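Local coordinates for protein putative aminopeptidase (Leishmania major, PDB 5NTH) that probably acts as a manganese-dependent M17 leucyl aminopeptidase, removing residues from the N termini of peptides, and binds the inhibitor actinonin at its two-metal site, at residues Ala294-Gly299 with Tyr400-Glu405; Asn351-Leu356 with Gln406-Asp411. All coordinates share one frame; numbering follows the deposited sequence.

Interaction 1 of 2, residues Ala294-Gly299 with Tyr400-Glu405; sequences AMVGKG and YYATGE. With MN (manganese (II) ion), chain C.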
ATOM      1  N   ALA A 294      37.818  -2.630  22.873  1.00 28.45           N
ATOM      2  CA  ALA A 294      36.604  -1.915  23.194  1.00 27.37           C
ATOM      3  C   ALA A 294      35.467  -2.576  22.455  1.00 26.90           C
ATOM      4  O   ALA A 294      35.617  -3.049  21.326  1.00 25.99           O
ATOM      5  CB  ALA A 294      36.721  -0.469  22.815  1.00 27.47           C
ATOM      6  N   MET A 295      34.331  -2.631  23.127  1.00 27.11           N
ATOM      7  CA  MET A 295      33.123  -3.188  22.557  1.00 27.48           C
ATOM      8  C   MET A 295      31.996  -2.152  22.645  1.00 26.25           C
ATOM      9  O   MET A 295      31.961  -1.350  23.573  1.00 25.95           O
ATOM     10  CB  MET A 295      32.775  -4.468  23.298  1.00 28.45           C
ATOM     11  CG  MET A 295      33.673  -5.643  22.941  1.00 29.54           C
ATOM     12  SD  MET A 295      33.121  -7.222  23.657  1.00 31.84           S
ATOM     13  CE  MET A 295      32.966  -6.810  25.399  1.00 31.43           C
ATOM     14  N   VAL A 296      31.091  -2.156  21.668  1.00 25.26           N
ATOM     15  CA  VAL A 296      29.973  -1.193  21.638  1.00 24.80           C
ATOM     16  C   VAL A 296      28.711  -1.844  21.104  1.00 24.76           C
ATOM     17  O   VAL A 296      28.737  -2.550  20.101  1.00 23.77           O
ATOM     18  CB  VAL A 296      30.280   0.031  20.754  1.00 24.46           C
ATOM     19  CG1 VAL A 296      29.203   1.095  20.891  1.00 24.35           C
ATOM     20  CG2 VAL A 296      31.624   0.643  21.113  1.00 24.63           C
ATOM     21  N   GLY A 297      27.595  -1.575  21.769  1.00 25.92           N
ATOM     22  CA  GLY A 297      26.337  -2.202  21.411  1.00 26.89           C
ATOM     23  C   GLY A 297      25.146  -1.282  21.417  1.00 27.78           C
ATOM     24  O   GLY A 297      25.039  -0.389  22.276  1.00 28.32           O
ATOM     25  N   LYS A 298      24.249  -1.526  20.460  1.00 28.68           N
ATOM     26  CA  LYS A 298      22.998  -0.796  20.340  1.00 29.59           C
ATOM     27  C   LYS A 298      22.066  -1.248  21.454  1.00 29.17           C
ATOM     28  O   LYS A 298      21.606  -2.391  21.450  1.00 28.34           O
ATOM     29  CB  LYS A 298      22.372  -1.029  18.947  1.00 31.31           C
ATOM     30  CG  LYS A 298      20.990  -0.406  18.694  1.00 32.54           C
ATOM     31  CD  LYS A 298      20.536  -0.624  17.251  1.00 34.71           C
ATOM     32  CE  LYS A 298      19.019  -0.712  17.106  1.00 36.25           C
ATOM     33  NZ  LYS A 298      18.436  -0.339  15.776  1.00 41.90           N
ATOM     34  N   GLY A 299      21.825  -0.353  22.411  1.00 29.47           N
ATOM     35  CA  GLY A 299      20.842  -0.551  23.473  1.00 30.41           C
ATOM     36  C   GLY A 299      19.541   0.232  23.262  1.00 31.70           C
ATOM     37  O   GLY A 299      19.089   0.974  24.154  1.00 33.19           O
ATOM     38  N   TYR A 400      32.715   6.704  19.216  1.00 27.13           N
ATOM     39  CA  TYR A 400      33.583   7.837  19.497  1.00 27.59           C
ATOM     40  C   TYR A 400      33.981   7.850  20.969  1.00 27.86           C
ATOM     41  O   TYR A 400      35.152   7.937  21.301  1.00 28.56           O
ATOM     42  CB  TYR A 400      32.987   9.184  19.085  1.00 27.68           C
ATOM     43  CG  TYR A 400      34.016  10.254  19.273  1.00 27.91           C
ATOM     44  CD1 TYR A 400      34.975  10.528  18.285  1.00 28.66           C
ATOM     45  CD2 TYR A 400      34.118  10.922  20.495  1.00 28.47           C
ATOM     46  CE1 TYR A 400      35.975  11.493  18.497  1.00 29.02           C
ATOM     47  CE2 TYR A 400      35.110  11.878  20.728  1.00 28.85           C
ATOM     48  CZ  TYR A 400      36.035  12.166  19.730  1.00 28.90           C
ATOM     49  OH  TYR A 400      37.008  13.094  19.976  1.00 28.38           O
ATOM     50  N   TYR A 401      33.021   7.749  21.861  1.00 28.81           N
ATOM     51  CA  TYR A 401      33.368   7.601  23.283  1.00 29.69           C
ATOM     52  C   TYR A 401      34.429   6.537  23.547  1.00 29.73           C
ATOM     53  O   TYR A 401      35.347   6.750  24.315  1.00 30.60           O
ATOM     54  CB  TYR A 401      32.169   7.225  24.142  1.00 29.80           C
ATOM     55  CG  TYR A 401      32.593   7.116  25.583  1.00 30.64           C
ATOM     56  CD1 TYR A 401      32.635   8.244  26.372  1.00 31.04           C
ATOM     57  CD2 TYR A 401      33.028   5.900  26.142  1.00 31.44           C
ATOM     58  CE1 TYR A 401      33.058   8.196  27.689  1.00 31.72           C
ATOM     59  CE2 TYR A 401      33.461   5.838  27.468  1.00 31.80           C
ATOM     60  CZ  TYR A 401      33.471   7.002  28.244  1.00 31.94           C
ATOM     61  OH  TYR A 401      33.897   7.032  29.559  1.00 31.07           O
ATOM     62  N   ALA A 402      34.251   5.372  22.954  1.00 30.01           N
ATOM     63  CA  ALA A 402      35.080   4.221  23.266  1.00 29.66           C
ATOM     64  C   ALA A 402      36.458   4.374  22.654  1.00 30.02           C
ATOM     65  O   ALA A 402      37.435   3.899  23.231  1.00 30.08           O
ATOM     66  CB  ALA A 402      34.433   2.953  22.773  1.00 29.20           C
ATOM     67  N   THR A 403      36.538   5.047  21.505  1.00 30.17           N
ATOM     68  CA  THR A 403      37.824   5.225  20.811  1.00 30.25           C
ATOM     69  C   THR A 403      38.538   6.507  21.123  1.00 30.60           C
ATOM     70  O   THR A 403      39.731   6.561  20.941  1.00 30.93           O
ATOM     71  CB  THR A 403      37.689   5.174  19.288  1.00 29.92           C
ATOM     72  OG1 THR A 403      36.769   6.176  18.819  1.00 29.49           O
ATOM     73  CG2 THR A 403      37.253   3.819  18.882  1.00 29.71           C
ATOM     74  N   GLY A 404      37.809   7.529  21.561  1.00 31.12           N
ATOM     75  CA  GLY A 404      38.376   8.853  21.788  1.00 31.61           C
ATOM     76  C   GLY A 404      38.220   9.485  23.159  1.00 32.43           C
ATOM     77  O   GLY A 404      38.753  10.551  23.388  1.00 32.78           O
ATOM     78  N   GLU A 405      37.492   8.874  24.074  1.00 33.51           N
ATOM     79  CA  GLU A 405      37.277   9.494  25.383  1.00 34.90           C
ATOM     80  C   GLU A 405      37.760   8.677  26.597  1.00 34.48           C
ATOM     81  O   GLU A 405      37.790   9.173  27.726  1.00 33.35           O
ATOM     82  CB  GLU A 405      35.799   9.827  25.503  1.00 37.25           C
ATOM     83  CG  GLU A 405      35.376  10.959  24.581  1.00 39.93           C
ATOM     84  CD  GLU A 405      35.843  12.318  25.060  1.00 42.44           C
ATOM     85  OE1 GLU A 405      36.276  12.391  26.230  1.00 44.34           O
ATOM     86  OE2 GLU A 405      35.759  13.311  24.284  1.00 44.76           O
TER
HETATM   87 MN    MN C 602      16.452  -0.088  15.737  1.00 58.02          MN
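Strand 294-299 and the last turn of helix 391-404 come closest where Ala294 faces Ala402, their CA atoms 6.3 Å apart, and the turn is closed by a backbone bond from Gly404 N to Tyr400 O of 2.7 Å. The contact is small and wholly apolar: no hydrogen bond crosses it, and one methyl group carries the helix side. Ala402 points its CB at the strand, where it meets two residues that are next-but-one neighbours and so face the same way. Ala294 CB stands 4.1 Å from Ala402 CB, methyl against methyl. The second partner, Val296 CG2, lies 4.0 Å from the same Ala402 CB. Which branch of the valine touches follows from its torsion: with chi1 at -172°, CG1 trails opposite the backbone N, and CG2 is left beside that N, on the Ala402 side. These are ordinary van der Waals distances, and the short methyls let the end of the helix lie close over the sheet.

Farther along the same strand, Lys298 runs out as an extended chain and its NZ binds a manganese ion at 2.0 Å, a site that Asp303, Asp321 and Glu390 complete. Lys298 also touches the bound actinonin. The Ala402 packing lies well away from this metal, toward the other end of the strand segment, although one strand serves both.

In the catalytic domain, strand 291-300 runs between strands 349-361 and 412-417, with backbone bonds to both. Leu395 and Val399, earlier on helix 391-404, also cover Val296, while Thr355 of the adjoining strand touches Ala402 and Pro410 packs on Ala294.

Interaction 2 of 2, residues Asn351-Leu356 with Gln406-Asp411; sequences NISVTL and QDFVPD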
ATOM      1  N   ASN A 351      43.251  -4.344  28.421  1.00 30.03           N
ATOM      2  CA  ASN A 351      42.029  -3.627  28.786  1.00 29.71           C
ATOM      3  C   ASN A 351      40.826  -4.037  27.996  1.00 29.19           C
ATOM      4  O   ASN A 351      40.897  -4.092  26.771  1.00 28.37           O
ATOM      5  CB  ASN A 351      42.202  -2.156  28.524  1.00 30.65           C
ATOM      6  CG  ASN A 351      43.214  -1.551  29.431  1.00 30.95           C
ATOM      7  OD1 ASN A 351      42.948  -1.375  30.624  1.00 31.15           O
ATOM      8  ND2 ASN A 351      44.390  -1.245  28.888  1.00 30.50           N
ATOM      9  N   ILE A 352      39.716  -4.295  28.692  1.00 28.97           N
ATOM     10  CA  ILE A 352      38.447  -4.515  28.007  1.00 28.73           C
ATOM     11  C   ILE A 352      37.408  -3.521  28.478  1.00 28.43           C
ATOM     12  O   ILE A 352      37.316  -3.197  29.658  1.00 28.37           O
ATOM     13  CB  ILE A 352      37.948  -5.963  28.118  1.00 28.50           C
ATOM     14  CG1 ILE A 352      36.747  -6.181  27.182  1.00 28.33           C
ATOM     15  CG2 ILE A 352      37.615  -6.327  29.553  1.00 28.78           C
ATOM     16  CD1 ILE A 352      36.490  -7.640  26.850  1.00 28.41           C
ATOM     17  N   SER A 353      36.620  -3.056  27.521  1.00 28.61           N
ATOM     18  CA  SER A 353      35.687  -1.950  27.707  1.00 28.21           C
ATOM     19  C   SER A 353      34.389  -2.385  27.069  1.00 27.56           C
ATOM     20  O   SER A 353      34.396  -3.037  26.032  1.00 27.44           O
ATOM     21  CB  SER A 353      36.291  -0.764  26.983  1.00 28.83           C
ATOM     22  OG  SER A 353      35.376   0.251  26.706  1.00 30.85           O
ATOM     23  N   VAL A 354      33.268  -2.093  27.687  1.00 27.61           N
ATOM     24  CA  VAL A 354      31.986  -2.304  26.984  1.00 27.76           C
ATOM     25  C   VAL A 354      31.148  -1.064  27.138  1.00 26.77           C
ATOM     26  O   VAL A 354      30.990  -0.577  28.250  1.00 26.73           O
ATOM     27  CB  VAL A 354      31.205  -3.573  27.425  1.00 28.28           C
ATOM     28  CG1 VAL A 354      30.940  -3.615  28.933  1.00 28.27           C
ATOM     29  CG2 VAL A 354      29.901  -3.689  26.631  1.00 28.83           C
ATOM     30  N   THR A 355      30.641  -0.560  26.011  1.00 25.84           N
ATOM     31  CA  THR A 355      29.847   0.659  25.989  1.00 25.33           C
ATOM     32  C   THR A 355      28.408   0.354  25.543  1.00 25.14           C
ATOM     33  O   THR A 355      28.156  -0.132  24.447  1.00 24.41           O
ATOM     34  CB  THR A 355      30.505   1.726  25.099  1.00 25.04           C
ATOM     35  OG1 THR A 355      31.758   2.108  25.676  1.00 24.92           O
ATOM     36  CG2 THR A 355      29.629   2.971  24.996  1.00 24.92           C
ATOM     37  N   LEU A 356      27.470   0.655  26.416  1.00 25.52           N
ATOM     38  CA  LEU A 356      26.069   0.475  26.107  1.00 26.07           C
ATOM     39  C   LEU A 356      25.454   1.764  25.652  1.00 25.59           C
ATOM     40  O   LEU A 356      25.422   2.742  26.410  1.00 24.71           O
ATOM     41  CB  LEU A 356      25.335  -0.027  27.330  1.00 26.63           C
ATOM     42  CG  LEU A 356      26.019  -1.261  27.882  1.00 27.54           C
ATOM     43  CD1 LEU A 356      25.348  -1.671  29.182  1.00 28.38           C
ATOM     44  CD2 LEU A 356      25.963  -2.379  26.849  1.00 28.14           C
ATOM     45  N   GLN A 406      38.135   7.428  26.371  1.00 34.84           N
ATOM     46  CA  GLN A 406      38.669   6.606  27.437  1.00 34.86           C
ATOM     47  C   GLN A 406      40.141   6.927  27.675  1.00 36.31           C
ATOM     48  O   GLN A 406      40.793   7.565  26.837  1.00 35.71           O
ATOM     49  CB  GLN A 406      38.481   5.147  27.071  1.00 33.22           C
ATOM     50  CG  GLN A 406      37.007   4.807  26.913  1.00 31.42           C
ATOM     51  CD  GLN A 406      36.687   3.369  27.263  1.00 30.10           C
ATOM     52  OE1 GLN A 406      36.205   3.063  28.372  1.00 27.96           O
ATOM     53  NE2 GLN A 406      36.956   2.472  26.313  1.00 29.59           N
ATOM     54  N   ASP A 407      40.657   6.503  28.828  1.00 38.33           N
ATOM     55  CA  ASP A 407      42.088   6.695  29.142  1.00 39.28           C
ATOM     56  C   ASP A 407      43.063   5.651  28.555  1.00 36.83           C
ATOM     57  O   ASP A 407      44.227   5.660  28.907  1.00 38.32           O
ATOM     58  CB  ASP A 407      42.322   6.970  30.654  1.00 44.10           C
ATOM     59  CG  ASP A 407      42.104   5.739  31.598  1.00 50.51           C
ATOM     60  OD1 ASP A 407      42.163   4.530  31.203  1.00 55.62           O
ATOM     61  OD2 ASP A 407      41.883   6.021  32.813  1.00 54.82           O
ATOM     62  N   PHE A 408      42.591   4.773  27.662  1.00 34.29           N
ATOM     63  CA  PHE A 408      43.445   3.925  26.798  1.00 31.91           C
ATOM     64  C   PHE A 408      42.864   3.930  25.376  1.00 31.34           C
ATOM     65  O   PHE A 408      41.674   4.151  25.198  1.00 33.46           O
ATOM     66  CB  PHE A 408      43.463   2.500  27.324  1.00 30.88           C
ATOM     67  CG  PHE A 408      42.165   1.736  27.085  1.00 30.84           C
ATOM     68  CD1 PHE A 408      41.107   1.803  27.985  1.00 30.23           C
ATOM     69  CD2 PHE A 408      42.002   0.942  25.941  1.00 30.73           C
ATOM     70  CE1 PHE A 408      39.920   1.090  27.752  1.00 29.95           C
ATOM     71  CE2 PHE A 408      40.816   0.249  25.709  1.00 29.99           C
ATOM     72  CZ  PHE A 408      39.780   0.316  26.622  1.00 29.70           C
ATOM     73  N   VAL A 409      43.670   3.657  24.367  1.00 30.70           N
ATOM     74  CA  VAL A 409      43.185   3.644  22.988  1.00 30.82           C
ATOM     75  C   VAL A 409      42.954   2.217  22.602  1.00 30.30           C
ATOM     76  O   VAL A 409      43.891   1.465  22.643  1.00 31.24           O
ATOM     77  CB  VAL A 409      44.242   4.195  22.012  1.00 31.76           C
ATOM     78  CG1 VAL A 409      43.763   4.066  20.557  1.00 32.50           C
ATOM     79  CG2 VAL A 409      44.575   5.648  22.338  1.00 31.61           C
ATOM     80  N   PRO A 410      41.737   1.837  22.182  1.00 30.26           N
ATOM     81  CA  PRO A 410      41.591   0.437  21.768  1.00 29.99           C
ATOM     82  C   PRO A 410      42.440   0.024  20.548  1.00 28.99           C
ATOM     83  O   PRO A 410      42.760   0.849  19.690  1.00 28.37           O
ATOM     84  CB  PRO A 410      40.098   0.319  21.417  1.00 29.92           C
ATOM     85  CG  PRO A 410      39.458   1.503  22.014  1.00 29.63           C
ATOM     86  CD  PRO A 410      40.484   2.580  22.003  1.00 30.19           C
ATOM     87  N   ASP A 411      42.803  -1.248  20.509  1.00 28.46           N
ATOM     88  CA  ASP A 411      43.408  -1.833  19.326  1.00 29.42           C
ATOM     89  C   ASP A 411      42.433  -2.605  18.471  1.00 29.90           C
ATOM     90  O   ASP A 411      42.782  -3.056  17.379  1.00 29.58           O
ATOM     91  CB  ASP A 411      44.557  -2.755  19.714  1.00 29.94           C
ATOM     92  CG  ASP A 411      45.564  -2.073  20.620  1.00 30.55           C
ATOM     93  OD1 ASP A 411      46.100  -0.985  20.237  1.00 29.12           O
ATOM     94  OD2 ASP A 411      45.791  -2.640  21.724  1.00 30.91           O
TER
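The chi1 torsion of Ser353, at 162°, swings OG away from its own backbone N and up to the amide of Gln406. That of Phe408, at 73°, tucks the ring between its backbone N and carbonyl carbon, where it meets both Asn351 and Ser353. Gln406 reaches down from the loop, and NE2 donates a hydrogen bond of 2.8 Å to Ser353 OG. The bond is bent, with an angle of 143° at the hydrogen, and OG sits somewhat out of the glutamine's amide plane.

Phe408 is met in two ways. Asn351 CB lies over one face, 3.8 Å from the ring centroid and almost on the ring normal, a CH-pi contact. The rest of the asparagine continues across that face, with its amide stacked near-parallel on the ring and ND2 4.1 Å from Phe408 CG. The two side chains run past each other in opposite senses. Ser353, by contrast, comes to the edge: its CB is 3.7 Å from Phe408 CZ, close to the ring plane. The serine therefore turns its methylene to the aromatic and its hydroxyl to the glutamine.

Outside the segments, Asn351 ND2 donates to Asn292 OD1 on the neighbouring strand, and Gln406 NE2 makes a second, weak hydrogen bond to Ala402 O. Phe408 also packs on Arg280.

Chemically, the loop between helix 391-404 and strand 412-417 is seated on strand 349-361 by one polar bond and by an aromatic ring used at both its face and its edge. All four touching residues are buried, so pairing the glutamine N-H with the serine hydroxyl gives polar groups a partner inside the packing, while its bond to Asn292 should steady the Asn351 amide in its stacked orientation.

How the interactions relate
From the N terminus the chain passes through 294-299, then 351-356, then the end of helix 391-404 and the loop after it. Interaction 1 closes a loop of 100 intervening residues, and interaction 2 one of 49; because their segments alternate, the two loops cross rather than nest. Residues 400-405 run straight into 406-411, so one continuous piece of chain covers two adjacent strands of the catalytic-domain sheet. Those strands are joined by probable hydrogen bonds from Met295 N to Ser353 O and Thr355 N to Met295 O, both 2.9 Å. Pro410, in the loop of interaction 2, packs back on interaction 1, its CG 3.4 Å from Ala402 O, before the chain enters strand 412-417.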